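Local coordinates for protein angiotensin-converting enzyme (Anopheles gambiae, PDB 6S1Y) that is a zinc metallopeptidase of the angiotensin-converting enzyme family that probably removes dipeptides from the carboxyl ends of peptides, at residues A[382-393]-A[497-508]. Sequence-based numbering, arbitrary orientation.
Sequences GFHEAVGDVLSL and YFVSYVIQFQFH. With ZN (zinc ion), chain G; KSN ((2~{S})-2-[[(4~{S})-4-azanyl-5-oxidanyl-5-oxidanylidene-pentanoyl]amino]pentanedioic acid), chain H.
Gln-504 reaches across to Asp-389 with a direct hydrogen bond between the helices, NE2 to OD2 at 3.1 Å, taken on the anti lone pair of Asp-389 OD2 and 21° out of the amide plane. Weak bonds from the same NE2 to Ser-500 O and OG help fix the amide. Asp-389 OD1 meanwhile receives His-357 ND1, so the carboxylate is a second-shell support for a zinc ligand and probably makes that imidazole a stronger donor to the metal. Farther along, a water links Val-390 O to His-508 ND1, while His-508 NE2 is hydrogen-bonded to Leu-527 O.

Apolar contacts line much of the interface. Ala-386 is a knob among Ser-500, Ile-503, Gln-504 and Phe-507. Phe-507 turns its edge to the face of Phe-383, Phe-507 CZ lying 3.7 Å from Phe-383 CE2, with the rings T-shaped at 68°. Leu-393 lays CB over the His-508 imidazole and CD1 over the Phe-505 face.

At the catalytic end Glu-385, bent at chi2 (-58°), brings OE1 to 1.9 Å from zinc, while Tyr-497 OH donates to O15 of the bound peptide, also a zinc ligand. With His-357 and His-361, Glu-385 completes the HExxH-plus-glutamate zinc site of gluzincin peptidases.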
loop_
_atom_site.group_PDB
_atom_site.type_symbol
_atom_site.label_atom_id
_atom_site.label_comp_id
_atom_site.label_asym_id
_atom_site.label_seq_id
_atom_site.Cartn_x
_atom_site.Cartn_y
_atom_site.Cartn_z
ATOM N N GLY A 382 1.661 -8.198 -4.647
ATOM C CA GLY A 382 1.441 -7.014 -5.452
ATOM C C GLY A 382 0.177 -7.065 -6.271
ATOM O O GLY A 382 -0.427 -6.020 -6.548
ATOM N N PHE A 383 -0.248 -8.254 -6.690
ATOM C CA PHE A 383 -1.537 -8.344 -7.372
ATOM C C PHE A 383 -2.659 -7.807 -6.491
ATOM O O PHE A 383 -3.539 -7.086 -6.966
ATOM C CB PHE A 383 -1.851 -9.785 -7.759
ATOM C CG PHE A 383 -1.168 -10.250 -9.005
ATOM C CD1 PHE A 383 0.205 -10.208 -9.115
ATOM C CD2 PHE A 383 -1.910 -10.779 -10.048
ATOM C CE1 PHE A 383 0.832 -10.654 -10.248
ATOM C CE2 PHE A 383 -1.295 -11.240 -11.179
ATOM C CZ PHE A 383 0.081 -11.177 -11.291
ATOM N N HIS A 384 -2.652 -8.146 -5.200
ATOM C CA HIS A 384 -3.731 -7.699 -4.322
ATOM C C HIS A 384 -3.781 -6.183 -4.212
ATOM O O HIS A 384 -4.865 -5.584 -4.220
ATOM C CB HIS A 384 -3.561 -8.300 -2.942
ATOM C CG HIS A 384 -4.748 -9.078 -2.493
ATOM N ND1 HIS A 384 -5.962 -8.485 -2.226
ATOM C CD2 HIS A 384 -4.921 -10.404 -2.289
ATOM C CE1 HIS A 384 -6.827 -9.408 -1.854
ATOM N NE2 HIS A 384 -6.222 -10.581 -1.887
ATOM N N GLU A 385 -2.606 -5.541 -4.099
ATOM C CA GLU A 385 -2.561 -4.087 -3.982
ATOM C C GLU A 385 -2.877 -3.394 -5.298
ATOM O O GLU A 385 -3.317 -2.245 -5.293
ATOM C CB GLU A 385 -1.177 -3.670 -3.467
ATOM C CG GLU A 385 -0.774 -4.372 -2.179
ATOM C CD GLU A 385 -1.779 -4.131 -1.073
ATOM O OE1 GLU A 385 -2.495 -3.111 -1.133
ATOM O OE2 GLU A 385 -1.857 -4.980 -0.167
ATOM N N ALA A 386 -2.698 -4.076 -6.421
ATOM C CA ALA A 386 -2.888 -3.441 -7.724
ATOM C C ALA A 386 -4.350 -3.292 -8.129
ATOM O O ALA A 386 -4.680 -2.379 -8.900
ATOM C CB ALA A 386 -2.153 -4.249 -8.797
ATOM N N VAL A 387 -5.247 -4.146 -7.621
ATOM C CA VAL A 387 -6.567 -4.277 -8.240
ATOM C C VAL A 387 -7.337 -2.958 -8.179
ATOM O O VAL A 387 -7.823 -2.458 -9.197
ATOM C CB VAL A 387 -7.379 -5.406 -7.577
ATOM C CG1 VAL A 387 -8.798 -5.385 -8.123
ATOM C CG2 VAL A 387 -6.710 -6.750 -7.797
ATOM N N GLY A 388 -7.537 -2.425 -6.968
ATOM C CA GLY A 388 -8.285 -1.195 -6.839
ATOM C C GLY A 388 -7.588 -0.015 -7.492
ATOM O O GLY A 388 -8.243 0.901 -8.003
ATOM N N ASP A 389 -6.248 -0.008 -7.474
ATOM C CA ASP A 389 -5.516 1.100 -8.084
ATOM C C ASP A 389 -5.739 1.150 -9.593
ATOM O O ASP A 389 -5.774 2.240 -10.176
ATOM C CB ASP A 389 -4.030 0.995 -7.741
ATOM C CG ASP A 389 -3.725 1.412 -6.296
ATOM O OD1 ASP A 389 -4.669 1.783 -5.537
ATOM O OD2 ASP A 389 -2.522 1.350 -5.927
ATOM N N VAL A 390 -5.935 0.000 -10.240
ATOM C CA VAL A 390 -6.269 0.008 -11.668
ATOM C C VAL A 390 -7.565 0.770 -11.899
ATOM O O VAL A 390 -7.655 1.620 -12.789
ATOM C CB VAL A 390 -6.351 -1.426 -12.217
ATOM C CG1 VAL A 390 -7.005 -1.432 -13.592
ATOM C CG2 VAL A 390 -4.943 -2.048 -12.282
ATOM N N LEU A 391 -8.586 0.504 -11.078
ATOM C CA LEU A 391 -9.802 1.299 -11.192
ATOM C C LEU A 391 -9.502 2.771 -10.943
ATOM O O LEU A 391 -10.006 3.641 -11.660
ATOM C CB LEU A 391 -10.887 0.818 -10.222
ATOM C CG LEU A 391 -11.439 -0.603 -10.351
ATOM C CD1 LEU A 391 -12.899 -0.674 -9.877
ATOM C CD2 LEU A 391 -11.303 -1.116 -11.745
ATOM N N SER A 392 -8.699 3.070 -9.912
ATOM C CA SER A 392 -8.422 4.467 -9.592
ATOM C C SER A 392 -7.753 5.184 -10.756
ATOM O O SER A 392 -7.961 6.392 -10.934
ATOM C CB SER A 392 -7.536 4.573 -8.349
ATOM O OG SER A 392 -8.270 4.248 -7.192
ATOM N N LEU A 393 -6.944 4.471 -11.551
ATOM C CA LEU A 393 -6.371 5.087 -12.754
ATOM C C LEU A 393 -7.460 5.566 -13.718
ATOM O O LEU A 393 -7.341 6.645 -14.299
ATOM C CB LEU A 393 -5.420 4.115 -13.460
ATOM C CG LEU A 393 -4.044 3.961 -12.790
ATOM C CD1 LEU A 393 -3.205 2.873 -13.447
ATOM C CD2 LEU A 393 -3.271 5.254 -12.829
ATOM N N TYR A 497 3.525 -2.914 -2.368
ATOM C CA TYR A 497 3.051 -1.667 -2.967
ATOM C C TYR A 497 3.977 -1.209 -4.091
ATOM O O TYR A 497 3.517 -0.684 -5.105
ATOM C CB TYR A 497 2.897 -0.589 -1.891
ATOM C CG TYR A 497 1.980 -0.994 -0.744
ATOM C CD1 TYR A 497 0.581 -0.920 -0.865
ATOM C CD2 TYR A 497 2.502 -1.448 0.456
ATOM C CE1 TYR A 497 -0.247 -1.291 0.179
ATOM C CE2 TYR A 497 1.676 -1.837 1.497
ATOM C CZ TYR A 497 0.306 -1.757 1.352
ATOM O OH TYR A 497 -0.511 -2.118 2.399
ATOM N N PHE A 498 5.276 -1.456 -3.966
ATOM C CA PHE A 498 6.185 -1.201 -5.076
ATOM C C PHE A 498 5.791 -2.027 -6.299
ATOM O O PHE A 498 5.670 -1.505 -7.418
ATOM C CB PHE A 498 7.630 -1.522 -4.648
ATOM C CG PHE A 498 8.653 -1.225 -5.709
ATOM C CD1 PHE A 498 8.897 -2.126 -6.735
ATOM C CD2 PHE A 498 9.365 -0.036 -5.691
ATOM C CE1 PHE A 498 9.843 -1.844 -7.720
ATOM C CE2 PHE A 498 10.304 0.252 -6.665
ATOM C CZ PHE A 498 10.536 -0.660 -7.689
ATOM N N VAL A 499 5.593 -3.326 -6.106
ATOM C CA VAL A 499 5.202 -4.189 -7.215
ATOM C C VAL A 499 3.882 -3.721 -7.806
ATOM O O VAL A 499 3.737 -3.594 -9.030
ATOM C CB VAL A 499 5.137 -5.652 -6.739
ATOM C CG1 VAL A 499 4.662 -6.567 -7.837
ATOM C CG2 VAL A 499 6.500 -6.097 -6.293
ATOM N N SER A 500 2.903 -3.434 -6.946
ATOM C CA SER A 500 1.624 -2.911 -7.415
ATOM C C SER A 500 1.790 -1.685 -8.301
ATOM O O SER A 500 1.127 -1.552 -9.331
ATOM C CB SER A 500 0.745 -2.544 -6.225
ATOM O OG SER A 500 -0.379 -1.823 -6.689
ATOM N N TYR A 501 2.615 -0.731 -7.875
ATOM C CA TYR A 501 2.720 0.523 -8.615
ATOM C C TYR A 501 3.385 0.325 -9.974
ATOM O O TYR A 501 3.120 1.105 -10.893
ATOM C CB TYR A 501 3.440 1.575 -7.767
ATOM C CG TYR A 501 2.462 2.398 -6.955
ATOM C CD1 TYR A 501 1.670 1.805 -5.979
ATOM C CD2 TYR A 501 2.300 3.759 -7.187
ATOM C CE1 TYR A 501 0.751 2.537 -5.245
ATOM C CE2 TYR A 501 1.368 4.510 -6.442
ATOM C CZ TYR A 501 0.596 3.881 -5.490
ATOM O OH TYR A 501 -0.310 4.595 -4.760
ATOM N N VAL A 502 4.177 -0.728 -10.147
ATOM C CA VAL A 502 4.652 -1.096 -11.477
ATOM C C VAL A 502 3.569 -1.844 -12.266
ATOM O O VAL A 502 3.166 -1.424 -13.358
ATOM C CB VAL A 502 5.928 -1.948 -11.377
ATOM C CG1 VAL A 502 6.386 -2.351 -12.792
ATOM C CG2 VAL A 502 7.024 -1.221 -10.619
ATOM N N ILE A 503 3.104 -2.985 -11.743
ATOM C CA ILE A 503 2.264 -3.854 -12.572
ATOM C C ILE A 503 0.894 -3.251 -12.803
ATOM O O ILE A 503 0.242 -3.563 -13.807
ATOM C CB ILE A 503 2.096 -5.273 -11.978
ATOM C CG1 ILE A 503 1.257 -5.246 -10.705
ATOM C CG2 ILE A 503 3.444 -5.883 -11.724
ATOM C CD1 ILE A 503 1.166 -6.595 -10.036
ATOM N N GLN A 504 0.416 -2.396 -11.900
ATOM C CA GLN A 504 -0.905 -1.832 -12.136
ATOM C C GLN A 504 -0.959 -1.093 -13.468
ATOM O O GLN A 504 -2.039 -0.978 -14.071
ATOM C CB GLN A 504 -1.339 -0.915 -10.994
ATOM C CG GLN A 504 -0.651 0.445 -10.923
ATOM C CD GLN A 504 -1.097 1.245 -9.677
ATOM O OE1 GLN A 504 -1.656 2.320 -9.792
ATOM N NE2 GLN A 504 -0.843 0.696 -8.499
ATOM N N PHE A 505 0.172 -0.574 -13.958
ATOM C CA PHE A 505 0.126 0.092 -15.260
ATOM C C PHE A 505 0.133 -0.927 -16.396
ATOM O O PHE A 505 -0.407 -0.656 -17.476
ATOM C CB PHE A 505 1.284 1.099 -15.386
ATOM C CG PHE A 505 1.147 2.280 -14.448
ATOM C CD1 PHE A 505 1.665 2.234 -13.157
ATOM C CD2 PHE A 505 0.470 3.416 -14.844
ATOM C CE1 PHE A 505 1.507 3.317 -12.288
ATOM C CE2 PHE A 505 0.306 4.494 -13.975
ATOM C CZ PHE A 505 0.820 4.436 -12.704
ATOM N N GLN A 506 0.732 -2.101 -16.170
ATOM C CA GLN A 506 0.585 -3.204 -17.118
ATOM C C GLN A 506 -0.866 -3.672 -17.190
ATOM O O GLN A 506 -1.404 -3.872 -18.279
ATOM C CB GLN A 506 1.516 -4.346 -16.722
ATOM C CG GLN A 506 2.984 -3.950 -16.734
ATOM C CD GLN A 506 3.903 -5.069 -16.361
ATOM O OE1 GLN A 506 4.452 -5.105 -15.246
ATOM N NE2 GLN A 506 4.115 -5.991 -17.287
ATOM N N PHE A 507 -1.520 -3.826 -16.036
ATOM C CA PHE A 507 -2.930 -4.210 -15.995
ATOM C C PHE A 507 -3.800 -3.137 -16.648
ATOM O O PHE A 507 -4.686 -3.440 -17.459
ATOM C CB PHE A 507 -3.370 -4.430 -14.543
ATOM C CG PHE A 507 -2.687 -5.592 -13.839
ATOM C CD1 PHE A 507 -2.025 -6.574 -14.546
ATOM C CD2 PHE A 507 -2.762 -5.710 -12.465
ATOM C CE1 PHE A 507 -1.443 -7.645 -13.888
ATOM C CE2 PHE A 507 -2.178 -6.776 -11.798
ATOM C CZ PHE A 507 -1.515 -7.743 -12.506
ATOM N N HIS A 508 -3.567 -1.867 -16.294
ATOM C CA HIS A 508 -4.339 -0.769 -16.874
ATOM C C HIS A 508 -4.210 -0.738 -18.391
ATOM O O HIS A 508 -5.197 -0.513 -19.101
ATOM C CB HIS A 508 -3.864 0.551 -16.268
ATOM C CG HIS A 508 -4.531 1.779 -16.819
ATOM N ND1 HIS A 508 -5.860 2.058 -16.613
ATOM C CD2 HIS A 508 -4.032 2.829 -17.511
ATOM C CE1 HIS A 508 -6.160 3.219 -17.162
ATOM N NE2 HIS A 508 -5.069 3.705 -17.720
HETATM ZN ZN ZN G . -3.961 -2.588 0.017
HETATM C C10 KSN H . -3.249 -4.268 6.282
HETATM C C13 KSN H . -3.917 -1.788 2.407
HETATM C C17 KSN H . -0.158 3.564 2.486
HETATM C C02 KSN H . -0.912 3.004 1.274
HETATM C C03 KSN H . -1.713 1.717 1.522
HETATM C C04 KSN H . -2.089 1.402 2.960
HETATM C C05 KSN H . -3.611 1.300 3.242
HETATM C C07 KSN H . -3.539 -1.222 3.798
HETATM C C08 KSN H . -3.930 -2.132 4.955
HETATM C C09 KSN H . -3.130 -3.448 4.983
HETATM N N01 KSN H . 0.021 2.737 0.173
HETATM N N06 KSN H . -4.254 0.057 3.693
HETATM O O11 KSN H . -3.656 -3.702 7.345
HETATM O O12 KSN H . -2.933 -5.507 6.315
HETATM O O14 KSN H . -5.081 -1.571 1.972
HETATM O O15 KSN H . -3.102 -2.409 1.698
HETATM O O16 KSN H . -4.283 2.285 3.158
HETATM O O18 KSN H . -0.782 4.341 3.258
HETATM O O19 KSN H . 1.046 3.308 2.758
HETATM O O HOH W 1 -8.069 1.442 -15.344
#